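PDB 2IX4: 3-oxoacyl-[acyl-carrier-protein] synthase from Arabidopsis thaliana, which catalyses the condensation steps of mitochondrial fatty acid synthesis, adding two carbons from malonyl-ACP to a growing acyl chain. Local coordinates for residues N312-T324 against L348-L360. Numbering follows the deposited sequence. Where two conformers were deposited one is given.
Sequences NQIDYVNAHATST and LAFSSTKGATGHL. With K (potassium ion), chain D.
Parallel strands 316-318 and 349-351 of the thiolase-fold ketosynthase lie side by side; strand 316-318 runs into the loop of H320, and strand 349-351 leads through the short helix 354-357 to H359, both predicted active-site residues. V317 N donates to A349 O (2.9 Å), V317 O receives S351 N, and A319 N reaches S351 O. On one sheet face the Y316 ring, its CG anti to the backbone N (chi1 173°), runs alongside the neighbouring strand, so that its hydroxyl donates to S351 OG (2.7 Å) at the ring edge. Y316 OH in turn accepts from N318 ND2, with the hydroxyl oxygen 26° out of the N318 amide plane; a phenylalanine here would probably cost the N318 amide this acceptor and S351 OG this donor. N318 turns OD1 and its backbone O to the potassium ion, whose shell E368, S414 and N415 help complete. Water 1 joins N318 OD1 and A319 O to T353 N, tying the ion site to the second loop. Beyond the strands, S352 OG donates to A321 O (2.6 Å), and K354, bent at its last torsion, places NZ on a lone pair of H320 O (2.8 Å). K354 CE lies over one face of the H359 imidazole, near its rim, while T322 CG2 packs 3.4 Å from H359 CD2. The imidazoles of H320 and H359, the latter touching C179, stand with planes 81° apart, bridged by water 2 between their NE2 atoms. E368 binds potassium through OE1 and forms a salt bridge with K354 NZ through OE2, and this coupling probably helps keep both histidine loops in place.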
# COMPACT_ATOMS: atom_id res chain seq x y z
N ASN A 312 -30.52 -11.30 5.87
CA ASN A 312 -31.83 -10.66 5.71
C ASN A 312 -31.96 -9.27 6.36
O ASN A 312 -32.94 -8.56 6.14
CB ASN A 312 -32.96 -11.59 6.18
CG ASN A 312 -32.83 -12.00 7.64
OD1 ASN A 312 -32.59 -11.17 8.52
ND2 ASN A 312 -33.00 -13.29 7.91
N GLN A 313 -30.96 -8.90 7.17
CA GLN A 313 -30.94 -7.60 7.84
C GLN A 313 -30.17 -6.54 7.05
O GLN A 313 -29.98 -5.42 7.54
CB GLN A 313 -30.37 -7.74 9.25
CG GLN A 313 -31.33 -8.40 10.24
CD GLN A 313 -30.68 -8.69 11.58
OE1 GLN A 313 -29.72 -9.47 11.67
NE2 GLN A 313 -31.20 -8.08 12.64
N ILE A 314 -29.76 -6.88 5.83
CA ILE A 314 -29.02 -5.94 4.97
C ILE A 314 -29.97 -5.29 3.97
O ILE A 314 -30.58 -5.96 3.14
CB ILE A 314 -27.81 -6.62 4.26
CG1 ILE A 314 -26.88 -7.28 5.28
CG2 ILE A 314 -27.05 -5.62 3.39
CD1 ILE A 314 -26.38 -6.38 6.41
N ASP A 315 -30.07 -3.97 4.06
CA ASP A 315 -31.01 -3.21 3.24
C ASP A 315 -30.48 -2.89 1.85
O ASP A 315 -31.21 -3.01 0.86
CB ASP A 315 -31.42 -1.92 3.96
CG ASP A 315 -32.27 -2.17 5.19
OD1 ASP A 315 -32.87 -3.27 5.30
OD2 ASP A 315 -32.36 -1.27 6.04
N TYR A 316 -29.21 -2.48 1.77
CA TYR A 316 -28.61 -2.04 0.51
C TYR A 316 -27.20 -2.58 0.30
O TYR A 316 -26.38 -2.57 1.22
CB TYR A 316 -28.63 -0.51 0.40
CG TYR A 316 -27.87 0.02 -0.80
CD1 TYR A 316 -28.28 -0.28 -2.10
CD2 TYR A 316 -26.74 0.83 -0.64
CE1 TYR A 316 -27.58 0.20 -3.21
CE2 TYR A 316 -26.04 1.31 -1.74
CZ TYR A 316 -26.47 0.99 -3.03
OH TYR A 316 -25.78 1.46 -4.13
N VAL A 317 -26.93 -3.06 -0.91
CA VAL A 317 -25.58 -3.48 -1.30
C VAL A 317 -25.11 -2.63 -2.48
O VAL A 317 -25.73 -2.63 -3.54
CB VAL A 317 -25.52 -4.99 -1.65
CG1 VAL A 317 -24.17 -5.35 -2.27
CG2 VAL A 317 -25.80 -5.85 -0.42
N ASN A 318 -24.03 -1.88 -2.28
CA ASN A 318 -23.37 -1.21 -3.38
C ASN A 318 -22.34 -2.17 -3.97
O ASN A 318 -21.27 -2.38 -3.38
CB ASN A 318 -22.74 0.12 -2.93
CG ASN A 318 -22.16 0.92 -4.08
OD1 ASN A 318 -21.05 0.64 -4.54
ND2 ASN A 318 -22.89 1.93 -4.54
N ALA A 319 -22.68 -2.77 -5.10
CA ALA A 319 -21.85 -3.80 -5.74
C ALA A 319 -20.56 -3.23 -6.32
O ALA A 319 -20.49 -2.03 -6.62
CB ALA A 319 -22.65 -4.52 -6.82
N HIS A 320 -19.54 -4.07 -6.45
CA HIS A 320 -18.30 -3.65 -7.09
C HIS A 320 -18.49 -3.49 -8.59
O HIS A 320 -17.91 -2.59 -9.20
CB HIS A 320 -17.15 -4.63 -6.80
CG HIS A 320 -15.84 -4.22 -7.40
ND1 HIS A 320 -15.18 -3.07 -7.03
CD2 HIS A 320 -15.08 -4.80 -8.36
CE1 HIS A 320 -14.06 -2.96 -7.74
NE2 HIS A 320 -13.98 -4.00 -8.55
N ALA A 321 -19.32 -4.37 -9.16
CA ALA A 321 -19.59 -4.48 -10.60
C ALA A 321 -19.10 -3.29 -11.44
O ALA A 321 -19.66 -2.20 -11.38
CB ALA A 321 -21.08 -4.73 -10.84
N THR A 322 -18.06 -3.57 -12.22
CA THR A 322 -17.33 -2.56 -12.97
C THR A 322 -17.78 -2.43 -14.43
O THR A 322 -17.26 -1.59 -15.16
CB THR A 322 -15.82 -2.87 -12.97
OG1 THR A 322 -15.59 -4.15 -13.58
CG2 THR A 322 -15.27 -2.90 -11.55
N SER A 323 -18.75 -3.25 -14.83
CA SER A 323 -19.23 -3.34 -16.23
C SER A 323 -18.38 -4.32 -17.05
O SER A 323 -18.08 -4.06 -18.22
CB SER A 323 -19.32 -1.97 -16.90
OG SER A 323 -20.06 -2.03 -18.11
N THR A 324 -18.01 -5.43 -16.43
CA THR A 324 -17.23 -6.47 -17.09
C THR A 324 -18.04 -7.76 -17.19
O THR A 324 -18.67 -8.16 -16.21
CB THR A 324 -15.90 -6.74 -16.36
OG1 THR A 324 -16.17 -7.13 -15.00
CG2 THR A 324 -15.04 -5.49 -16.35
N LEU A 348 -33.87 -7.52 -1.21
CA LEU A 348 -32.57 -6.84 -1.18
C LEU A 348 -32.44 -5.83 -2.31
O LEU A 348 -32.65 -6.16 -3.48
CB LEU A 348 -31.42 -7.86 -1.24
CG LEU A 348 -29.98 -7.31 -1.32
CD1 LEU A 348 -29.52 -6.71 0.00
CD2 LEU A 348 -29.02 -8.40 -1.78
N ALA A 349 -32.10 -4.59 -1.94
CA ALA A 349 -31.78 -3.56 -2.91
C ALA A 349 -30.28 -3.58 -3.18
O ALA A 349 -29.48 -3.58 -2.25
CB ALA A 349 -32.20 -2.19 -2.40
N PHE A 350 -29.91 -3.61 -4.46
CA PHE A 350 -28.51 -3.52 -4.83
C PHE A 350 -28.31 -2.81 -6.16
O PHE A 350 -29.15 -2.87 -7.05
CB PHE A 350 -27.82 -4.90 -4.82
CG PHE A 350 -28.32 -5.84 -5.88
CD1 PHE A 350 -27.61 -6.00 -7.07
CD2 PHE A 350 -29.48 -6.58 -5.68
CE1 PHE A 350 -28.06 -6.87 -8.05
CE2 PHE A 350 -29.94 -7.46 -6.66
CZ PHE A 350 -29.23 -7.60 -7.84
N SER A 351 -27.18 -2.11 -6.27
CA SER A 351 -26.82 -1.39 -7.48
C SER A 351 -25.32 -1.22 -7.57
O SER A 351 -24.61 -1.36 -6.57
CB SER A 351 -27.50 -0.01 -7.51
OG SER A 351 -27.06 0.79 -6.43
N SER A 352 -24.83 -0.93 -8.77
CA SER A 352 -23.47 -0.45 -8.96
C SER A 352 -23.52 0.99 -9.47
O SER A 352 -24.25 1.29 -10.42
CB SER A 352 -22.69 -1.32 -9.94
OG SER A 352 -21.45 -0.71 -10.24
N THR A 353 -22.74 1.86 -8.84
CA THR A 353 -22.72 3.28 -9.20
C THR A 353 -21.63 3.61 -10.22
O THR A 353 -21.43 4.78 -10.58
CB THR A 353 -22.58 4.17 -7.94
OG1 THR A 353 -21.59 3.62 -7.07
CG2 THR A 353 -23.89 4.26 -7.20
N LYS A 354 -20.95 2.58 -10.72
CA LYS A 354 -19.85 2.74 -11.68
C LYS A 354 -20.32 3.13 -13.09
O LYS A 354 -19.51 3.59 -13.90
CB LYS A 354 -18.97 1.49 -11.72
CG LYS A 354 -18.07 1.35 -10.49
CD LYS A 354 -16.99 0.30 -10.71
CE LYS A 354 -16.00 0.24 -9.55
NZ LYS A 354 -16.62 -0.27 -8.29
N GLY A 355 -21.60 2.95 -13.38
CA GLY A 355 -22.18 3.49 -14.61
C GLY A 355 -22.08 5.01 -14.65
O GLY A 355 -21.94 5.59 -15.73
N ALA A 356 -22.12 5.63 -13.48
CA ALA A 356 -22.10 7.09 -13.33
C ALA A 356 -20.69 7.67 -13.11
O ALA A 356 -20.33 8.68 -13.73
CB ALA A 356 -23.01 7.51 -12.19
N THR A 357 -19.93 7.04 -12.23
CA THR A 357 -18.60 7.54 -11.84
C THR A 357 -17.48 6.95 -12.69
O THR A 357 -16.39 7.51 -12.74
CB THR A 357 -18.28 7.22 -10.37
OG1 THR A 357 -18.31 5.80 -10.18
CG2 THR A 357 -19.27 7.89 -9.43
N GLY A 358 -17.74 5.82 -13.33
CA GLY A 358 -16.67 5.02 -13.91
C GLY A 358 -15.95 4.26 -12.81
O GLY A 358 -16.36 4.31 -11.63
N HIS A 359 -14.89 3.55 -13.17
CA HIS A 359 -14.08 2.83 -12.20
C HIS A 359 -12.98 3.74 -11.64
O HIS A 359 -11.98 4.00 -12.32
CB HIS A 359 -13.47 1.58 -12.83
CG HIS A 359 -12.96 0.58 -11.84
ND1 HIS A 359 -12.67 0.90 -10.53
CD2 HIS A 359 -12.66 -0.74 -11.97
CE1 HIS A 359 -12.24 -0.17 -9.89
NE2 HIS A 359 -12.22 -1.18 -10.75
N LEU A 360 -13.17 4.21 -10.41
CA LEU A 360 -12.21 5.13 -9.78
C LEU A 360 -10.97 4.42 -9.22
O LEU A 360 -10.16 5.04 -8.52
CB LEU A 360 -12.87 5.99 -8.70
CG LEU A 360 -14.01 6.96 -9.04
CD1 LEU A 360 -14.02 8.11 -8.05
CD2 LEU A 360 -13.94 7.50 -10.46
K K D . -18.80 -1.02 -4.01
O HOH W 1 -20.71 0.57 -7.22
O HOH W 2 -11.70 -3.92 -10.50
O HOH W 3 -15.07 -0.84 -5.49